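Local coordinates for protein oxalate biosynthetic component 1 (Burkholderia thailandensis, PDB 5IKY) that is a bifunctional enzyme of quorum sensing-dependent oxalogenesis, acting as an oxalate-producing serine hydrolase with an additional lyase activity, at residues A10-V15 with N207-A212; D20-K25 with W151-I156; E41-A46 with L237-L242; G65-I70 with N91-S96; R130-Q135 with E166-D171. All coordinates share one frame; numbering follows the deposited sequence.

Contact 1 sits in the TIM barrel of the lyase-type domain, with the Val12 side chain about 8 Å from the magnesium ion bound by His227 and Glu477. The other four lie outward of it on the same side of the chain's centre, their centres 22 to 38 Å from that of contact 1. Contacts 2, 3 and 4 form a touching group: Pro24 packs on Leu242, the Leu22 carbonyl probably receives the Tyr66 hydroxyl, and Gly241 O probably accepts from Ala68 N. Contact 5 joins two helices of the N-terminal domain, its nearest atoms about 7 Å from contact 2. Contacts 2, 4 and 5 are nested along the chain within contact 1; contact 3 alternates with it.

Contact 1: A10-V15 with N207-A212; sequences APVGAV and NGIVDA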
# COMPACT_ATOMS: atom_id res chain seq x y z
N ALA A 10 4.77 11.26 -11.39
CA ALA A 10 5.50 12.52 -11.21
C ALA A 10 4.56 13.60 -10.66
O ALA A 10 4.00 14.39 -11.42
CB ALA A 10 6.11 12.97 -12.52
N PRO A 11 4.40 13.64 -9.33
CA PRO A 11 3.38 14.45 -8.67
C PRO A 11 3.67 15.95 -8.53
O PRO A 11 2.74 16.69 -8.21
CB PRO A 11 3.28 13.81 -7.28
CG PRO A 11 4.63 13.24 -7.04
CD PRO A 11 5.12 12.77 -8.37
N VAL A 12 4.90 16.39 -8.75
CA VAL A 12 5.24 17.79 -8.45
C VAL A 12 5.68 18.58 -9.68
O VAL A 12 4.98 19.49 -10.12
CB VAL A 12 6.34 17.88 -7.38
CG1 VAL A 12 6.56 19.33 -6.97
CG2 VAL A 12 5.98 17.04 -6.17
N GLY A 13 6.85 18.24 -10.21
CA GLY A 13 7.35 18.90 -11.40
C GLY A 13 7.94 20.27 -11.16
O GLY A 13 8.19 20.67 -10.02
N ALA A 14 8.15 21.01 -12.24
CA ALA A 14 8.82 22.30 -12.19
C ALA A 14 7.90 23.46 -12.58
O ALA A 14 8.01 24.56 -12.03
CB ALA A 14 10.05 22.29 -13.08
N VAL A 15 7.00 23.21 -13.53
CA VAL A 15 6.22 24.28 -14.13
C VAL A 15 4.86 24.58 -13.46
O VAL A 15 4.60 25.74 -13.12
CB VAL A 15 5.97 24.00 -15.63
CG1 VAL A 15 5.06 25.06 -16.24
CG2 VAL A 15 7.29 23.92 -16.38
N ASN A 207 4.72 17.58 3.29
CA ASN A 207 3.59 16.72 3.63
C ASN A 207 2.66 16.47 2.45
O ASN A 207 2.17 15.36 2.27
CB ASN A 207 2.79 17.31 4.79
CG ASN A 207 3.54 17.25 6.11
OD1 ASN A 207 4.45 16.43 6.28
ND2 ASN A 207 3.16 18.10 7.05
N GLY A 208 2.43 17.50 1.65
CA GLY A 208 1.61 17.36 0.46
C GLY A 208 2.23 16.39 -0.53
O GLY A 208 1.53 15.57 -1.13
N ILE A 209 3.54 16.48 -0.69
CA ILE A 209 4.28 15.63 -1.62
C ILE A 209 4.28 14.17 -1.16
O ILE A 209 4.12 13.25 -1.97
CB ILE A 209 5.73 16.13 -1.79
CG1 ILE A 209 5.73 17.47 -2.53
CG2 ILE A 209 6.58 15.11 -2.52
CD1 ILE A 209 7.01 18.26 -2.39
N VAL A 210 4.46 13.96 0.14
CA VAL A 210 4.36 12.61 0.70
C VAL A 210 2.99 12.00 0.42
O VAL A 210 2.90 10.87 -0.04
CB VAL A 210 4.62 12.62 2.22
CG1 VAL A 210 4.16 11.32 2.85
CG2 VAL A 210 6.10 12.85 2.49
N ASP A 211 1.94 12.77 0.67
CA ASP A 211 0.58 12.29 0.45
C ASP A 211 0.31 11.98 -1.02
O ASP A 211 -0.27 10.94 -1.34
CB ASP A 211 -0.44 13.31 0.96
CG ASP A 211 -0.50 13.35 2.48
OD1 ASP A 211 -0.10 12.35 3.11
OD2 ASP A 211 -0.95 14.38 3.03
N ALA A 212 0.73 12.87 -1.91
CA ALA A 212 0.51 12.68 -3.34
C ALA A 212 1.23 11.42 -3.82
O ALA A 212 0.72 10.69 -4.68
CB ALA A 212 0.99 13.89 -4.12
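Pro11 and Val12, just past strand 4-9 of the TIM barrel, pack on Ile209 and Ala212 of helix 206-218, the helix that leads into the neighbouring parallel strand 223-226. The two strands and the helix make a beta-alpha-beta unit, stretched here by a long excursion through the N-terminal domain. The contact is wholly apolar and carries no hydrogen bond from one segment to the other. Val12 does its touching with CG2, which lies 3.7 Å from Ile209 CG1; the CD1 and CG2 atoms of Ile209 stand slightly farther from the same methyl, at 4.1 and 4.2 Å. With Val12 CG1 turned opposite the backbone N (chi1 -173°), CG2 is the branch presented to the helix, and the valine and isoleucine side chains meet at about a right angle. Three residues on along the helix, Ala212 offers its small CB to the ring of Pro11, with 3.9 Å between Ala212 CB and Pro11 CB. All four residues are buried. Leu226 of strand 223-226 touches both Pro11 and Ile209, and Ile263 of helix 257-270 covers Ile209 as well, so Ile209 sits between that strand and that helix, with Pro11 on the same strand.

Contact 2: D20-K25 with W151-I156; sequences DPLEPK and WAHDRI
Leu22 lays its CD2 methyl over one face of the His153 imidazole, a CH-pi contact 4.2 Å from the ring centroid and 21° off the normal, while the edge of that imidazole is turned to Trp151 CE2. The indole of Trp151 is covered on both faces by its own segment, His153 ND1 on one and Ile156 CG1 on the opposite, each displaced toward the rim. At the indole edge, close to the plane, comes the carbonyl of Pro21, with Pro21 O 3.5 Å from Trp151 CH2. What presents Pro21 and Leu22 is an Asx turn folded into a type I beta turn running from Asp20 to Glu23. Leu22 N gives a nearly straight hydrogen bond to Asp20 OD1 (3.1 Å, 165°), meeting that oxygen from above the carboxylate plane. Leu22 CG stands opposite its own carbonyl carbon (chi1 -57°), which carries the branched end across to the histidine at about a right angle; CD2 is 3.9 Å from His153 CG. The contact thus ties two irregular loops of the N-terminal part of the chain, one ahead of strand 26-28 and the other ahead of strand 156-160. Outside it, the Tyr66 hydroxyl bonds to Leu22 O, and the Tyr66 ring makes a cation-pi contact with Arg155. Glu23 N closes the turn on Asp20 O (3.2 Å), and Lys25 NZ reaches the same Asp20 O from the opposite face of its plane (3.1 Å).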
# COMPACT_ATOMS: atom_id res chain seq x y z
N ASP A 20 -4.81 28.02 -4.44
CA ASP A 20 -5.72 27.80 -3.31
C ASP A 20 -7.18 28.01 -3.71
O ASP A 20 -7.56 29.11 -4.13
CB ASP A 20 -5.35 28.74 -2.16
CG ASP A 20 -5.83 28.24 -0.81
OD1 ASP A 20 -6.86 27.53 -0.76
OD2 ASP A 20 -5.19 28.57 0.20
N PRO A 21 -8.00 26.96 -3.58
CA PRO A 21 -9.42 27.03 -3.93
C PRO A 21 -10.18 28.02 -3.05
O PRO A 21 -11.25 28.47 -3.43
CB PRO A 21 -9.93 25.61 -3.68
CG PRO A 21 -8.74 24.76 -3.55
CD PRO A 21 -7.63 25.63 -3.06
N LEU A 22 -9.62 28.33 -1.89
CA LEU A 22 -10.28 29.19 -0.92
C LEU A 22 -9.80 30.64 -0.99
O LEU A 22 -10.07 31.43 -0.09
CB LEU A 22 -10.08 28.64 0.50
CG LEU A 22 -10.57 27.20 0.69
CD1 LEU A 22 -10.42 26.77 2.14
CD2 LEU A 22 -12.01 27.05 0.23
N GLU A 23 -9.09 30.97 -2.06
CA GLU A 23 -8.70 32.35 -2.33
C GLU A 23 -9.68 32.97 -3.31
O GLU A 23 -10.20 32.29 -4.19
CB GLU A 23 -7.28 32.42 -2.90
CG GLU A 23 -6.17 32.29 -1.88
CD GLU A 23 -4.81 32.53 -2.47
OE1 GLU A 23 -4.73 32.91 -3.67
OE2 GLU A 23 -3.80 32.35 -1.76
N PRO A 24 -9.95 34.28 -3.14
CA PRO A 24 -10.79 35.00 -4.11
C PRO A 24 -10.23 34.88 -5.53
O PRO A 24 -9.01 34.86 -5.71
CB PRO A 24 -10.76 36.45 -3.62
CG PRO A 24 -9.80 36.48 -2.46
CD PRO A 24 -9.67 35.09 -1.95
N LYS A 25 -11.12 34.80 -6.51
CA LYS A 25 -10.71 34.60 -7.90
C LYS A 25 -11.05 35.82 -8.76
O LYS A 25 -10.83 35.81 -9.97
CB LYS A 25 -11.37 33.35 -8.47
CG LYS A 25 -10.91 32.06 -7.80
CD LYS A 25 -9.44 31.80 -8.08
CE LYS A 25 -8.74 31.19 -6.88
NZ LYS A 25 -9.46 30.01 -6.35
N TRP A 151 -19.92 22.34 -5.35
CA TRP A 151 -18.99 23.03 -4.47
C TRP A 151 -19.28 22.65 -3.02
O TRP A 151 -20.41 22.78 -2.55
CB TRP A 151 -19.09 24.54 -4.67
CG TRP A 151 -18.18 25.33 -3.79
CD1 TRP A 151 -18.49 25.87 -2.57
CD2 TRP A 151 -16.82 25.69 -4.06
NE1 TRP A 151 -17.40 26.54 -2.06
CE2 TRP A 151 -16.36 26.44 -2.96
CE3 TRP A 151 -15.95 25.45 -5.12
CZ2 TRP A 151 -15.07 26.95 -2.89
CZ3 TRP A 151 -14.67 25.95 -5.05
CH2 TRP A 151 -14.24 26.69 -3.95
N ALA A 152 -18.25 22.19 -2.30
CA ALA A 152 -18.45 21.57 -0.99
C ALA A 152 -18.13 22.47 0.20
O ALA A 152 -18.56 22.20 1.32
CB ALA A 152 -17.63 20.29 -0.91
N HIS A 153 -17.36 23.53 -0.03
CA HIS A 153 -16.85 24.35 1.07
C HIS A 153 -17.86 25.39 1.57
O HIS A 153 -18.85 25.66 0.90
CB HIS A 153 -15.55 25.03 0.63
CG HIS A 153 -14.56 24.09 0.02
ND1 HIS A 153 -14.42 23.93 -1.34
CD2 HIS A 153 -13.67 23.24 0.59
CE1 HIS A 153 -13.48 23.04 -1.59
NE2 HIS A 153 -13.01 22.60 -0.43
N ASP A 154 -17.60 25.96 2.74
CA ASP A 154 -18.55 26.88 3.37
C ASP A 154 -18.34 28.32 2.92
O ASP A 154 -19.07 29.22 3.33
CB ASP A 154 -18.46 26.79 4.90
CG ASP A 154 -17.05 26.94 5.43
OD1 ASP A 154 -16.14 27.31 4.65
OD2 ASP A 154 -16.84 26.71 6.64
N ARG A 155 -17.32 28.53 2.10
CA ARG A 155 -17.11 29.80 1.42
C ARG A 155 -17.12 29.53 -0.08
O ARG A 155 -16.91 28.39 -0.51
CB ARG A 155 -15.79 30.45 1.82
CG ARG A 155 -15.70 30.92 3.26
CD ARG A 155 -14.29 31.42 3.54
NE ARG A 155 -14.15 31.98 4.88
CZ ARG A 155 -13.51 33.12 5.15
NH1 ARG A 155 -13.42 33.56 6.40
NH2 ARG A 155 -12.96 33.81 4.16
N ILE A 156 -17.34 30.57 -0.88
CA ILE A 156 -17.21 30.43 -2.32
C ILE A 156 -16.87 31.77 -2.96
O ILE A 156 -17.27 32.82 -2.47
CB ILE A 156 -18.50 29.84 -2.96
CG1 ILE A 156 -18.22 29.36 -4.38
CG2 ILE A 156 -19.64 30.85 -2.92
CD1 ILE A 156 -19.33 28.54 -4.99

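Contact 3: E41-A46 with L237-L242; sequences EATIKA and LAIPGL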
# COMPACT_ATOMS: atom_id res chain seq x y z
N GLU A 41 -0.27 50.45 -7.62
CA GLU A 41 0.63 50.04 -8.69
C GLU A 41 1.38 48.76 -8.32
O GLU A 41 1.52 47.85 -9.14
CB GLU A 41 1.62 51.16 -9.02
N ALA A 42 1.85 48.70 -7.08
CA ALA A 42 2.59 47.54 -6.59
C ALA A 42 1.70 46.31 -6.54
O ALA A 42 2.10 45.22 -6.96
CB ALA A 42 3.19 47.83 -5.23
N THR A 43 0.49 46.48 -6.01
CA THR A 43 -0.47 45.39 -5.89
C THR A 43 -0.85 44.82 -7.26
O THR A 43 -0.83 43.60 -7.45
CB THR A 43 -1.76 45.85 -5.17
OG1 THR A 43 -1.45 46.15 -3.80
CG2 THR A 43 -2.82 44.77 -5.22
N ILE A 44 -1.17 45.70 -8.20
CA ILE A 44 -1.61 45.27 -9.52
C ILE A 44 -0.50 44.53 -10.27
O ILE A 44 -0.75 43.48 -10.86
CB ILE A 44 -2.09 46.47 -10.37
CG1 ILE A 44 -3.42 47.00 -9.83
CG2 ILE A 44 -2.27 46.06 -11.83
CD1 ILE A 44 -4.02 48.11 -10.66
N LYS A 45 0.71 45.06 -10.24
CA LYS A 45 1.82 44.43 -10.95
C LYS A 45 2.20 43.10 -10.31
O LYS A 45 2.72 42.21 -10.97
CB LYS A 45 3.03 45.36 -11.03
CG LYS A 45 3.83 45.48 -9.74
CD LYS A 45 5.18 46.15 -9.99
CE LYS A 45 6.00 45.37 -11.01
NZ LYS A 45 7.33 45.99 -11.26
N ALA A 46 1.95 42.98 -9.01
CA ALA A 46 2.20 41.73 -8.30
C ALA A 46 1.15 40.69 -8.68
O ALA A 46 1.46 39.51 -8.85
CB ALA A 46 2.23 41.95 -6.80
N LEU A 237 -0.87 39.11 -0.58
CA LEU A 237 -1.42 40.44 -0.84
C LEU A 237 -2.71 40.65 -0.05
O LEU A 237 -3.63 39.84 -0.14
CB LEU A 237 -1.69 40.63 -2.33
CG LEU A 237 -0.50 40.79 -3.27
CD1 LEU A 237 -1.00 40.95 -4.69
CD2 LEU A 237 0.34 41.97 -2.86
N ALA A 238 -2.77 41.75 0.70
CA ALA A 238 -4.00 42.14 1.36
C ALA A 238 -4.81 43.06 0.45
O ALA A 238 -4.34 44.14 0.08
CB ALA A 238 -3.72 42.82 2.69
N ILE A 239 -6.01 42.63 0.09
CA ILE A 239 -6.89 43.41 -0.78
C ILE A 239 -8.03 44.03 0.03
O ILE A 239 -8.68 43.35 0.82
CB ILE A 239 -7.47 42.53 -1.91
CG1 ILE A 239 -6.36 41.75 -2.61
CG2 ILE A 239 -8.23 43.39 -2.91
CD1 ILE A 239 -5.37 42.61 -3.35
N PRO A 240 -8.26 45.34 -0.15
CA PRO A 240 -9.35 46.03 0.54
C PRO A 240 -10.71 45.38 0.29
O PRO A 240 -11.06 45.12 -0.86
CB PRO A 240 -9.31 47.45 -0.05
CG PRO A 240 -7.90 47.63 -0.48
CD PRO A 240 -7.44 46.27 -0.95
N GLY A 241 -11.45 45.11 1.36
CA GLY A 241 -12.78 44.53 1.24
C GLY A 241 -12.81 43.01 1.15
O GLY A 241 -13.88 42.41 1.08
N LEU A 242 -11.64 42.39 1.16
CA LEU A 242 -11.54 40.93 1.12
C LEU A 242 -10.91 40.37 2.39
O LEU A 242 -9.84 40.81 2.80
CB LEU A 242 -10.75 40.49 -0.11
CG LEU A 242 -11.42 40.74 -1.46
CD1 LEU A 242 -10.50 40.36 -2.61
CD2 LEU A 242 -12.74 39.98 -1.56
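Leu237, extended at its second torsion (chi2 179°), and Ile239, folded there (chi2 -65°), both bring CD1 to helix 37-49, the leucine straight out and the isoleucine round toward Thr43. The leucine methyl settles between residues one turn apart. Leu237 CD1 is 3.8 Å from the backbone oxygen Thr43 O. On its other neighbour, Leu237 CD1 lies 4.0 Å from Ala46 CB. Thr43 meets the isoleucine with its methyl, Thr43 CG2 lying 3.8 Å from Ile239 CD1, and the two side chains cross obliquely. The Thr43 hydroxyl takes the other branch position, beside the backbone N, and hydrogen-bonds to Arg39 O one turn back in the helix; the buried polar atom is thereby satisfied within its own helix, and the methyl is the part given to the contact. No hydrogen bond runs between the segments. Ile27 of strand 26-28 also packs on Ile239, and Leu32 of helix 29-33 on Thr43. The arrangement is an apolar junction between a helix of the N-terminal domain and the connection from strand 235-237 to strand 246-248, which bends through a type II beta turn from Ile239 to Leu242, with Gly241 at positive phi in its third position.

Contact 4: G65-I70 with N91-S96; sequences GYDAPI and NGWTPS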
# COMPACT_ATOMS: atom_id res chain seq x y z
N GLY A 65 -18.93 34.91 1.78
CA GLY A 65 -18.07 34.73 2.94
C GLY A 65 -16.72 35.42 2.87
O GLY A 65 -15.88 35.21 3.74
N TYR A 66 -16.50 36.25 1.86
CA TYR A 66 -15.18 36.85 1.65
C TYR A 66 -15.13 38.35 1.89
O TYR A 66 -14.13 39.00 1.55
CB TYR A 66 -14.70 36.54 0.23
CG TYR A 66 -14.17 35.14 0.07
CD1 TYR A 66 -12.86 34.83 0.39
CD2 TYR A 66 -14.99 34.12 -0.39
CE1 TYR A 66 -12.37 33.55 0.25
CE2 TYR A 66 -14.52 32.83 -0.53
CZ TYR A 66 -13.20 32.55 -0.21
OH TYR A 66 -12.72 31.27 -0.35
N ASP A 67 -16.19 38.91 2.48
CA ASP A 67 -16.26 40.35 2.72
C ASP A 67 -15.46 40.77 3.95
O ASP A 67 -15.33 40.03 4.92
CB ASP A 67 -17.71 40.79 2.88
CG ASP A 67 -18.52 40.61 1.61
OD1 ASP A 67 -18.00 40.95 0.52
OD2 ASP A 67 -19.68 40.15 1.70
N ALA A 68 -14.92 41.99 3.90
CA ALA A 68 -14.24 42.60 5.03
C ALA A 68 -14.48 44.11 4.98
O ALA A 68 -14.57 44.69 3.90
CB ALA A 68 -12.75 42.29 5.00
N PRO A 69 -14.60 44.75 6.15
CA PRO A 69 -14.90 46.19 6.15
C PRO A 69 -13.75 47.00 5.57
O PRO A 69 -12.59 46.63 5.72
CB PRO A 69 -15.11 46.51 7.63
CG PRO A 69 -14.31 45.49 8.35
CD PRO A 69 -14.40 44.24 7.52
N ILE A 70 -14.08 48.10 4.90
CA ILE A 70 -13.06 48.97 4.33
C ILE A 70 -13.00 50.30 5.08
O ILE A 70 -13.91 51.12 4.98
CB ILE A 70 -13.33 49.26 2.84
CG1 ILE A 70 -13.50 47.95 2.07
CG2 ILE A 70 -12.20 50.09 2.26
CD1 ILE A 70 -13.84 48.16 0.61
N ASN A 91 -21.69 48.10 -6.38
CA ASN A 91 -21.27 46.74 -6.04
C ASN A 91 -21.72 46.33 -4.64
O ASN A 91 -21.25 45.34 -4.09
CB ASN A 91 -19.75 46.60 -6.16
CG ASN A 91 -19.30 46.38 -7.59
OD1 ASN A 91 -20.07 45.92 -8.43
ND2 ASN A 91 -18.03 46.67 -7.86
N GLY A 92 -22.62 47.12 -4.05
CA GLY A 92 -23.29 46.73 -2.82
C GLY A 92 -22.64 47.13 -1.51
O GLY A 92 -22.86 46.48 -0.49
N TRP A 93 -21.86 48.20 -1.52
CA TRP A 93 -21.24 48.69 -0.29
C TRP A 93 -21.93 49.97 0.20
O TRP A 93 -22.24 50.85 -0.60
CB TRP A 93 -19.75 48.96 -0.50
CG TRP A 93 -18.95 47.73 -0.82
CD1 TRP A 93 -18.92 47.05 -2.00
CD2 TRP A 93 -18.06 47.03 0.06
NE1 TRP A 93 -18.07 45.98 -1.92
CE2 TRP A 93 -17.53 45.94 -0.66
CE3 TRP A 93 -17.66 47.22 1.39
CZ2 TRP A 93 -16.62 45.05 -0.09
CZ3 TRP A 93 -16.76 46.34 1.94
CH2 TRP A 93 -16.25 45.26 1.20
N THR A 94 -22.16 50.05 1.50
CA THR A 94 -22.71 51.27 2.09
C THR A 94 -21.70 51.90 3.03
O THR A 94 -21.04 51.21 3.81
CB THR A 94 -24.02 51.00 2.87
OG1 THR A 94 -23.77 50.04 3.91
CG2 THR A 94 -25.09 50.47 1.94
N PRO A 95 -21.57 53.24 2.96
CA PRO A 95 -20.61 53.97 3.79
C PRO A 95 -21.16 54.27 5.18
O PRO A 95 -22.37 54.28 5.40
CB PRO A 95 -20.39 55.26 3.01
CG PRO A 95 -21.70 55.49 2.34
CD PRO A 95 -22.27 54.13 2.02
N SER A 96 -20.25 54.52 6.11
CA SER A 96 -20.61 54.90 7.47
C SER A 96 -19.46 55.70 8.05
O SER A 96 -18.73 55.22 8.92
CB SER A 96 -20.93 53.67 8.32
OG SER A 96 -21.24 54.03 9.65
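Ile70 lies over one face of the Trp93 indole, the two side chains crossing at about a right angle. Its CD1 sits 3.9 Å from the centroid of the six-membered ring and 18° off the normal, a CH-pi contact, while Ile70 CG1 approaches the ring rim at Trp93 CZ3 (3.6 Å). The CG1-CD1 bond runs nearly level with the indole, crossing the CZ3-CH2 rim so that CD1 ends over the ring. The backbone comes in from another direction: Ala68 O is at the indole edge, near its plane, 3.2 Å from Trp93 CH2. Ile70 and Trp93 belong to a small antiparallel sheet of the N-terminal domain, in which strands 70-71 and 93-96 flank strand 99-102 and therefore meet through side chains instead of through backbone bonds; Ala68 is in the loop leading into strand 70-71. Trp93 N takes part in the Schellman motif that ends helix 82-90, bonding to Leu88 O, with Gly92 as C-prime residue and its N bonded to Arg89 O. Asp67 keeps a looser position, its OD1 obliquely placed 4.4 Å from Trp93 CZ2, and has a long, weak ion pair with Arg102. Gly241 packs on both Ile70 CG1 and Trp93 CH2.

Contact 5: R130-Q135 with E166-D171; sequences RQIVLQ and ERMRAD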
# COMPACT_ATOMS: atom_id res chain seq x y z
N ARG A 130 -16.37 21.96 -22.01
CA ARG A 130 -15.08 21.56 -21.46
C ARG A 130 -14.41 22.70 -20.70
O ARG A 130 -13.97 22.52 -19.56
CB ARG A 130 -14.14 21.09 -22.57
CG ARG A 130 -14.58 19.83 -23.28
CD ARG A 130 -13.42 19.23 -24.05
NE ARG A 130 -13.78 17.96 -24.68
CZ ARG A 130 -13.96 17.81 -25.98
NH1 ARG A 130 -13.81 18.84 -26.80
NH2 ARG A 130 -14.29 16.62 -26.47
N GLN A 131 -14.35 23.87 -21.33
CA GLN A 131 -13.70 25.02 -20.73
C GLN A 131 -14.41 25.44 -19.44
O GLN A 131 -13.76 25.90 -18.50
CB GLN A 131 -13.67 26.18 -21.72
CG GLN A 131 -12.92 25.85 -23.01
CD GLN A 131 -12.97 26.98 -24.02
OE1 GLN A 131 -13.16 28.15 -23.66
NE2 GLN A 131 -12.79 26.64 -25.29
N ILE A 132 -15.72 25.27 -19.41
CA ILE A 132 -16.50 25.53 -18.20
C ILE A 132 -16.14 24.52 -17.12
O ILE A 132 -15.81 24.89 -15.99
CB ILE A 132 -18.01 25.48 -18.48
CG1 ILE A 132 -18.43 26.66 -19.36
CG2 ILE A 132 -18.80 25.48 -17.18
CD1 ILE A 132 -19.89 26.65 -19.74
N VAL A 133 -16.20 23.24 -17.47
CA VAL A 133 -15.85 22.17 -16.55
C VAL A 133 -14.41 22.31 -16.06
O VAL A 133 -14.13 22.14 -14.88
CB VAL A 133 -16.03 20.78 -17.20
CG1 VAL A 133 -15.47 19.69 -16.30
CG2 VAL A 133 -17.50 20.52 -17.50
N LEU A 134 -13.50 22.65 -16.98
CA LEU A 134 -12.10 22.82 -16.62
C LEU A 134 -11.88 24.04 -15.73
O LEU A 134 -11.04 24.01 -14.83
CB LEU A 134 -11.23 22.91 -17.87
CG LEU A 134 -10.98 21.59 -18.61
CD1 LEU A 134 -10.00 21.78 -19.75
CD2 LEU A 134 -10.48 20.53 -17.64
N GLN A 135 -12.63 25.11 -15.98
CA GLN A 135 -12.49 26.32 -15.17
C GLN A 135 -13.01 26.12 -13.76
O GLN A 135 -12.35 26.50 -12.79
CB GLN A 135 -13.22 27.50 -15.82
CG GLN A 135 -12.31 28.44 -16.59
CD GLN A 135 -11.32 29.17 -15.71
OE1 GLN A 135 -11.44 29.18 -14.48
NE2 GLN A 135 -10.32 29.78 -16.33
N GLU A 166 -20.69 35.61 -22.64
CA GLU A 166 -21.16 35.85 -24.00
C GLU A 166 -21.45 34.54 -24.73
O GLU A 166 -22.55 34.32 -25.23
CB GLU A 166 -20.14 36.65 -24.80
CG GLU A 166 -19.79 38.00 -24.22
CD GLU A 166 -18.49 38.55 -24.78
OE1 GLU A 166 -17.94 37.92 -25.71
OE2 GLU A 166 -18.01 39.59 -24.29
N ARG A 167 -20.44 33.67 -24.76
CA ARG A 167 -20.55 32.39 -25.45
C ARG A 167 -21.65 31.53 -24.84
O ARG A 167 -22.34 30.80 -25.55
CB ARG A 167 -19.21 31.66 -25.41
CG ARG A 167 -18.11 32.38 -26.18
CD ARG A 167 -16.73 31.85 -25.83
NE ARG A 167 -16.61 30.42 -26.09
CZ ARG A 167 -15.63 29.65 -25.61
NH1 ARG A 167 -14.69 30.19 -24.85
NH2 ARG A 167 -15.59 28.36 -25.90
N MET A 168 -21.82 31.63 -23.52
CA MET A 168 -22.91 30.94 -22.85
C MET A 168 -24.25 31.49 -23.30
O MET A 168 -25.17 30.73 -23.61
CB MET A 168 -22.77 31.06 -21.33
CG MET A 168 -22.27 29.80 -20.65
SD MET A 168 -22.21 29.95 -18.85
CE MET A 168 -20.96 31.22 -18.66
N ARG A 169 -24.37 32.81 -23.34
CA ARG A 169 -25.60 33.47 -23.75
C ARG A 169 -25.90 33.21 -25.23
O ARG A 169 -27.06 33.04 -25.62
CB ARG A 169 -25.52 34.97 -23.50
CG ARG A 169 -26.88 35.66 -23.46
CD ARG A 169 -26.75 37.17 -23.54
NE ARG A 169 -25.79 37.70 -22.57
CZ ARG A 169 -26.10 38.03 -21.32
NH1 ARG A 169 -25.15 38.50 -20.51
NH2 ARG A 169 -27.34 37.89 -20.88
N ALA A 170 -24.85 33.18 -26.04
CA ALA A 170 -25.00 32.95 -27.48
C ALA A 170 -25.39 31.51 -27.77
O ALA A 170 -26.33 31.25 -28.52
CB ALA A 170 -23.71 33.31 -28.20
N ASP A 171 -24.66 30.57 -27.17
CA ASP A 171 -24.96 29.15 -27.34
C ASP A 171 -26.35 28.82 -26.79
O ASP A 171 -27.17 28.21 -27.48
CB ASP A 171 -23.91 28.28 -26.63
CG ASP A 171 -24.05 26.81 -26.95
OD1 ASP A 171 -25.02 26.18 -26.48
OD2 ASP A 171 -23.18 26.27 -27.67
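Gln131 meets the edge of the Arg167 guanidinium with its amide oxygen, in the hydrogen bond that joins the two segments. Arg167 NH1 donates to Gln131 OE1 at 2.8 Å, with an N-H...O angle of 157°, and the oxygen lies near the plane of the guanidinium. The flat groups are far from coplanar: amide and guanidinium planes are 61° apart. Gln131 NE2 and Arg167 NH2 come within 3.3 Å but, both being donors, do not bond. The glutamine chain is extended beyond CG, whereas the arginine is bent at its third torsion (chi3 58°), and the two long side chains meet at about a right angle. Arg167 also has long, weak ion pairs with Asp163 and Asp127, which may help to offset its charge. Next to this polar edge is a buried apolar one. Ile132 CD1 touches Met168 at both CG and SD, each 4.1 Å away. The nearest CA atoms, Ile132 CA and Met168 CA, are 9.6 Å apart, so side-chain ends do the joining. Within the N-terminal domain, Phe164 of helix 162-172 reaches Gln131, Ile132 and Gln135 of helix 126-138, Leu123 in the loop before that helix touches Ile132, and Leu179 of helix 176-181 packs on Met168.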